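Local coordinates for D-alanyl-D-alanine carboxypeptidase (Bdellovibrio bacteriovorus, PDB 3V39), which cleaves peptidoglycan cross-links as a predatory endopeptidase and, like other members of the S13 family, may also act as a D-Ala-D-Ala carboxypeptidase, at residues Ala33-Val38 with Thr319-Ser324; Ile97-Lys102 with Lys174-Thr179. The protein carries 1 engineered substitution. One frame throughout, in Å; residues are numbered along the deposited sequence.

Overall arrangement
Contact 1 and contact 2 lie far apart, their centres separated by 41 Å and their nearest atoms by about 31 Å, so neither touches the other. Contact 1, its centre 11 Å from the centre of the chain, is the active-site one: residues 33-38, at the start of helix 36-48, lie against 319-324 in strand 318-325, one of the two edge strands of the antiparallel five-stranded sheet, and the serine there carries the buffer-derived sulfonyl group. Contact 2 joins 97-102 and 174-179 as parallel neighbours at one margin of a separate mixed sheet, about 31 Å from the centre of the chain. Both of its segments fall in the 280 residues between the segments of contact 1.

Contact 1. Residues Ala33-Val38 with Thr319-Ser324; sequences ASISKV and TAKTGS. With TAU (2-aminoethanesulfonic acid), chain B.
The active site of this penicillin-binding-protein fold is assembled here, where the SxxK turn of Ser34 and Lys37 meets the KTG strand of Lys321 to Gly323. Ser34 OG is bonded covalently to the sulfur of the buffer-derived sulfonyl group, 1.5 Å away. One sulfonyl oxygen, O3, is gripped by two backbone amides, one from each segment: Ser34 N at 2.9 Å with a bent N-H...O angle of 132°, and Ser324 N, straighter at 164°. Lys37 puts its NZ 2.7 Å from Ser34 OG, the chain extended until it bends at its last torsion (chi4 67°); Asn217 and the carbonyl of Ser254 take further bonds from that nitrogen. Lys321 bends at chi2 and chi4, running alongside the backbone of Ser34 with its CE 3.5 Å from Ser34 O, while its NZ bonds Thr322 O and, beyond the segments, Ser215 OG. Val38 CG2 presses tightly on Lys321 CB, and Ile35 CG2 rests 3.2 Å from Lys321 O. Gly323 CA lies 3.6 Å from Ser34 N, a close backbone approach. Two amides on one oxygen is the arrangement of the oxyanion hole in serine penicillin-binding proteins and beta-lactamases, and probably serves as one here.

Contact 2. Residues Ile97-Lys102 with Lys174-Thr179; sequences ITKIEK and KIDVRT
Glu101 lies alongside Arg178, both side chains pointing the same way, and the carboxylate meets the guanidinium side-on at its NE and NH2 edge. Arg178 NH2 donates to the syn lone pair of Glu101 OE2 (3.0 Å), which lies near the guanidinium plane. Arg178 NE reaches Glu101 OE1 at 2.9 Å, from 30° out of the carboxylate plane; the two planes are 34° apart. Arg178 gets there with CG anti to the backbone N (chi1 -165°) and a bend at chi3. Next to this pair the backbones run parallel: Ile100 N bonds Asp176 O at 2.8 Å, and Thr98 O and Ile100 O accept from Asp176 N and Arg178 N. Where both strands turn a corner, at Glu101 and Arg178, the pattern shifts, and Glu101 O takes Thr179 N at 3.0 Å. On the face of Ile100 and Val177, Ile100 CD1 appears to pack across Ile175 CG1 at 3.8 Å in the conformer given, one of two for Ile175, with Leu92 of helix 82-94 also against Ile175. The paired hydrogen bonds of the salt bridge should limit rotation of both groups, so that paired charges span the corner while apolar contacts join the strands on their buried face.

Contact 1. Residues Ala33-Val38 with Thr319-Ser324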
loop_
_atom_site.group_PDB
_atom_site.type_symbol
_atom_site.label_atom_id
_atom_site.label_comp_id
_atom_site.label_asym_id
_atom_site.label_seq_id
_atom_site.Cartn_x
_atom_site.Cartn_y
_atom_site.Cartn_z
ATOM N N ALA A 33 -3.092 2.334 -14.675
ATOM C CA ALA A 33 -3.899 1.730 -13.613
ATOM C C ALA A 33 -3.035 1.421 -12.383
ATOM O O ALA A 33 -2.136 2.201 -12.087
ATOM C CB ALA A 33 -4.649 0.439 -14.158
ATOM N N SER A 34 -3.328 0.362 -11.618
ATOM C CA SER A 34 -2.618 0.149 -10.342
ATOM C C SER A 34 -1.207 -0.270 -10.470
ATOM O O SER A 34 -0.563 -0.374 -9.403
ATOM C CB SER A 34 -3.359 -0.908 -9.561
ATOM O OG SER A 34 -4.558 -0.393 -9.057
ATOM N N ILE A 35 -0.630 -0.472 -11.673
ATOM C CA ILE A 35 0.841 -0.612 -11.664
ATOM C C ILE A 35 1.463 0.726 -11.244
ATOM O O ILE A 35 2.638 0.741 -10.822
ATOM C CB ILE A 35 1.490 -1.216 -12.925
ATOM C CG1 ILE A 35 1.391 -0.262 -14.116
ATOM C CG2 ILE A 35 0.828 -2.557 -13.258
ATOM C CD1 ILE A 35 2.137 -0.829 -15.424
ATOM N N SER A 36 0.695 1.832 -11.254
ATOM C CA SER A 36 1.140 3.084 -10.590
ATOM C C SER A 36 1.619 2.803 -9.170
ATOM O O SER A 36 2.512 3.560 -8.684
ATOM C CB SER A 36 -0.060 4.058 -10.441
ATOM O OG SER A 36 -0.462 4.476 -11.735
ATOM N N LYS A 37 1.015 1.869 -8.464
ATOM C CA LYS A 37 1.370 1.637 -7.074
ATOM C C LYS A 37 2.823 1.151 -6.954
ATOM O O LYS A 37 3.391 1.381 -5.873
ATOM C CB LYS A 37 0.402 0.610 -6.420
ATOM C CG LYS A 37 -1.033 1.221 -6.407
ATOM C CD LYS A 37 -1.986 0.203 -5.763
ATOM C CE LYS A 37 -3.429 0.775 -5.550
ATOM N NZ LYS A 37 -4.189 1.057 -6.836
ATOM N N VAL A 38 3.429 0.578 -8.008
ATOM C CA VAL A 38 4.848 0.203 -7.888
ATOM C C VAL A 38 5.727 1.465 -7.938
ATOM O O VAL A 38 6.804 1.494 -7.358
ATOM C CB VAL A 38 5.214 -0.772 -9.070
ATOM C CG1 VAL A 38 6.671 -1.199 -8.941
ATOM C CG2 VAL A 38 4.336 -2.039 -8.995
ATOM N N THR A 319 6.946 -12.176 -9.775
ATOM C CA THR A 319 6.591 -11.161 -8.758
ATOM C C THR A 319 5.980 -10.029 -9.537
ATOM O O THR A 319 6.648 -9.510 -10.463
ATOM C CB THR A 319 7.864 -10.741 -8.056
ATOM O OG1 THR A 319 8.525 -11.890 -7.488
ATOM C CG2 THR A 319 7.509 -9.789 -6.925
ATOM N N ALA A 320 4.715 -9.665 -9.272
ATOM C CA ALA A 320 4.068 -8.758 -10.224
ATOM C C ALA A 320 2.926 -8.009 -9.617
ATOM O O ALA A 320 2.371 -8.465 -8.609
ATOM C CB ALA A 320 3.509 -9.549 -11.485
ATOM N N LYS A 321 2.664 -6.862 -10.214
ATOM C CA LYS A 321 1.496 -6.021 -9.814
ATOM C C LYS A 321 0.544 -5.910 -10.999
ATOM O O LYS A 321 0.941 -5.606 -12.153
ATOM C CB LYS A 321 2.045 -4.637 -9.453
ATOM C CG LYS A 321 0.924 -3.613 -9.076
ATOM C CD LYS A 321 0.462 -3.923 -7.656
ATOM C CE LYS A 321 -0.823 -3.144 -7.333
ATOM N NZ LYS A 321 -2.035 -3.906 -7.993
ATOM N N THR A 322 -0.723 -6.135 -10.705
ATOM C CA THR A 322 -1.801 -6.015 -11.710
ATOM C C THR A 322 -2.360 -4.614 -11.737
ATOM O O THR A 322 -2.210 -3.798 -10.762
ATOM C CB THR A 322 -2.945 -6.940 -11.288
ATOM O OG1 THR A 322 -3.285 -6.716 -9.895
ATOM C CG2 THR A 322 -2.574 -8.417 -11.415
ATOM N N GLY A 323 -3.045 -4.241 -12.823
ATOM C CA GLY A 323 -3.846 -3.024 -12.785
ATOM C C GLY A 323 -4.990 -3.166 -13.766
ATOM O O GLY A 323 -4.888 -3.854 -14.813
ATOM N N SER A 324 -6.072 -2.506 -13.446
ATOM C CA SER A 324 -7.240 -2.447 -14.329
ATOM C C SER A 324 -8.039 -1.170 -14.121
ATOM O O SER A 324 -8.453 -0.888 -12.979
ATOM C CB SER A 324 -8.148 -3.669 -14.082
ATOM O OG SER A 324 -9.291 -3.646 -14.958
HETATM C C1 TAU B . -7.992 1.001 -9.437
HETATM C C2 TAU B . -7.049 -0.114 -8.945
HETATM N N1 TAU B . -9.124 1.365 -8.490
HETATM S S TAU B . -5.808 -0.970 -9.703
HETATM O O1 TAU B . -5.890 -2.407 -9.310
HETATM O O3 TAU B . -5.936 -0.715 -11.164
#

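Contact 2. Residues Ile97-Lys102 with Lys174-Thr179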
loop_
_atom_site.group_PDB
_atom_site.type_symbol
_atom_site.label_atom_id
_atom_site.label_comp_id
_atom_site.label_asym_id
_atom_site.label_seq_id
_atom_site.Cartn_x
_atom_site.Cartn_y
_atom_site.Cartn_z
ATOM N N ILE A 97 -4.984 0.496 30.853
ATOM C CA ILE A 97 -5.870 1.599 30.512
ATOM C C ILE A 97 -7.152 1.016 29.949
ATOM O O ILE A 97 -7.131 0.319 28.921
ATOM C CB ILE A 97 -5.201 2.482 29.458
ATOM C CG1 ILE A 97 -3.923 3.134 29.996
ATOM C CG2 ILE A 97 -6.237 3.581 28.939
ATOM C CD1 ILE A 97 -2.971 3.677 28.905
ATOM N N THR A 98 -8.265 1.224 30.672
ATOM C CA THR A 98 -9.532 0.717 30.262
ATOM C C THR A 98 -10.567 1.824 30.057
ATOM O O THR A 98 -11.585 1.610 29.397
ATOM C CB THR A 98 -10.104 -0.284 31.310
ATOM O OG1 THR A 98 -10.142 0.343 32.599
ATOM C CG2 THR A 98 -9.191 -1.522 31.359
ATOM N N LYS A 99 -10.315 2.970 30.658
ATOM C CA LYS A 99 -11.228 4.105 30.592
ATOM C C LYS A 99 -10.437 5.351 30.263
ATOM O O LYS A 99 -9.477 5.680 30.961
ATOM C CB LYS A 99 -11.886 4.347 31.942
ATOM C CG LYS A 99 -12.835 3.157 32.312
ATOM C CD LYS A 99 -13.497 3.398 33.666
ATOM C CE LYS A 99 -14.779 2.566 33.772
ATOM N NZ LYS A 99 -14.606 1.246 33.107
ATOM N N ILE A 100 -10.935 6.055 29.261
ATOM C CA ILE A 100 -10.365 7.325 28.841
ATOM C C ILE A 100 -11.424 8.411 29.046
ATOM O O ILE A 100 -12.608 8.256 28.696
ATOM C CB ILE A 100 -9.991 7.248 27.356
ATOM C CG1 ILE A 100 -8.855 6.204 27.176
ATOM C CG2 ILE A 100 -9.486 8.614 26.849
ATOM C CD1 ILE A 100 -8.652 5.799 25.660
ATOM N N GLU A 101 -10.975 9.526 29.663
ATOM C CA GLU A 101 -11.818 10.692 29.827
ATOM C C GLU A 101 -11.789 11.496 28.536
ATOM O O GLU A 101 -12.702 11.332 27.733
ATOM C CB GLU A 101 -11.310 11.487 31.034
ATOM C CG GLU A 101 -11.778 10.833 32.352
ATOM C CD GLU A 101 -13.280 11.042 32.606
ATOM O OE1 GLU A 101 -13.837 12.138 32.321
ATOM O OE2 GLU A 101 -13.889 10.103 33.106
ATOM N N LYS A 102 -10.749 12.305 28.307
ATOM C CA LYS A 102 -10.656 13.099 27.087
ATOM C C LYS A 102 -9.687 12.426 26.142
ATOM O O LYS A 102 -8.494 12.292 26.475
ATOM C CB LYS A 102 -10.120 14.503 27.401
ATOM C CG LYS A 102 -11.089 15.329 28.258
ATOM C CD LYS A 102 -10.345 16.627 28.748
ATOM C CE LYS A 102 -11.210 17.424 29.728
ATOM N NZ LYS A 102 -10.537 18.690 30.141
ATOM N N LYS A 174 -11.567 -4.098 25.630
ATOM C CA LYS A 174 -12.651 -3.136 25.732
ATOM C C LYS A 174 -12.091 -1.801 26.274
ATOM O O LYS A 174 -11.242 -1.813 27.151
ATOM C CB LYS A 174 -13.698 -3.702 26.710
ATOM C CG LYS A 174 -14.843 -2.721 26.952
ATOM C CD LYS A 174 -15.869 -3.370 27.927
ATOM C CE LYS A 174 -16.939 -2.353 28.376
ATOM N NZ LYS A 174 -17.960 -2.931 29.318
ATOM N N ILE A 175 -12.597 -0.707 25.736
ATOM C CA ILE A 175 -12.233 0.652 26.146
ATOM C C ILE A 175 -13.552 1.428 26.344
ATOM O O ILE A 175 -14.503 1.191 25.589
ATOM C CB ILE A 175 -11.346 1.299 25.038
ATOM C CG1 ILE A 175 -10.570 2.499 25.576
ATOM C CG2 ILE A 175 -12.141 1.740 23.803
ATOM C CD1 ILE A 175 -9.420 2.020 26.396
ATOM N N ASP A 176 -13.583 2.396 27.281
ATOM C CA ASP A 176 -14.693 3.321 27.384
ATOM C C ASP A 176 -14.053 4.713 27.190
ATOM O O ASP A 176 -12.965 4.977 27.732
ATOM C CB ASP A 176 -15.393 3.219 28.729
ATOM C CG ASP A 176 -16.387 2.049 28.807
ATOM O OD1 ASP A 176 -16.662 1.381 27.783
ATOM O OD2 ASP A 176 -16.928 1.832 29.912
ATOM N N VAL A 177 -14.687 5.540 26.387
ATOM C CA VAL A 177 -14.162 6.886 26.097
ATOM C C VAL A 177 -15.253 7.928 26.318
ATOM O O VAL A 177 -16.321 7.838 25.739
ATOM C CB VAL A 177 -13.689 6.991 24.626
ATOM C CG1 VAL A 177 -13.107 8.429 24.374
ATOM C CG2 VAL A 177 -12.636 5.858 24.320
ATOM N N ARG A 178 -14.977 8.932 27.158
ATOM C CA ARG A 178 -16.026 9.903 27.498
ATOM C C ARG A 178 -16.205 10.980 26.440
ATOM O O ARG A 178 -17.331 11.223 25.994
ATOM C CB ARG A 178 -15.759 10.619 28.847
ATOM C CG ARG A 178 -17.063 11.328 29.309
ATOM C CD ARG A 178 -16.915 12.121 30.626
ATOM N NE ARG A 178 -16.480 11.257 31.716
ATOM C CZ ARG A 178 -17.301 10.507 32.448
ATOM N NH1 ARG A 178 -18.610 10.513 32.199
ATOM N NH2 ARG A 178 -16.811 9.758 33.429
ATOM N N THR A 179 -15.107 11.636 26.006
ATOM C CA THR A 179 -15.207 12.798 25.126
ATOM C C THR A 179 -14.083 12.706 24.096
ATOM O O THR A 179 -12.968 12.253 24.459
ATOM C CB THR A 179 -14.990 14.088 25.885
ATOM O OG1 THR A 179 -15.842 14.122 27.051
ATOM C CG2 THR A 179 -15.300 15.267 24.973
#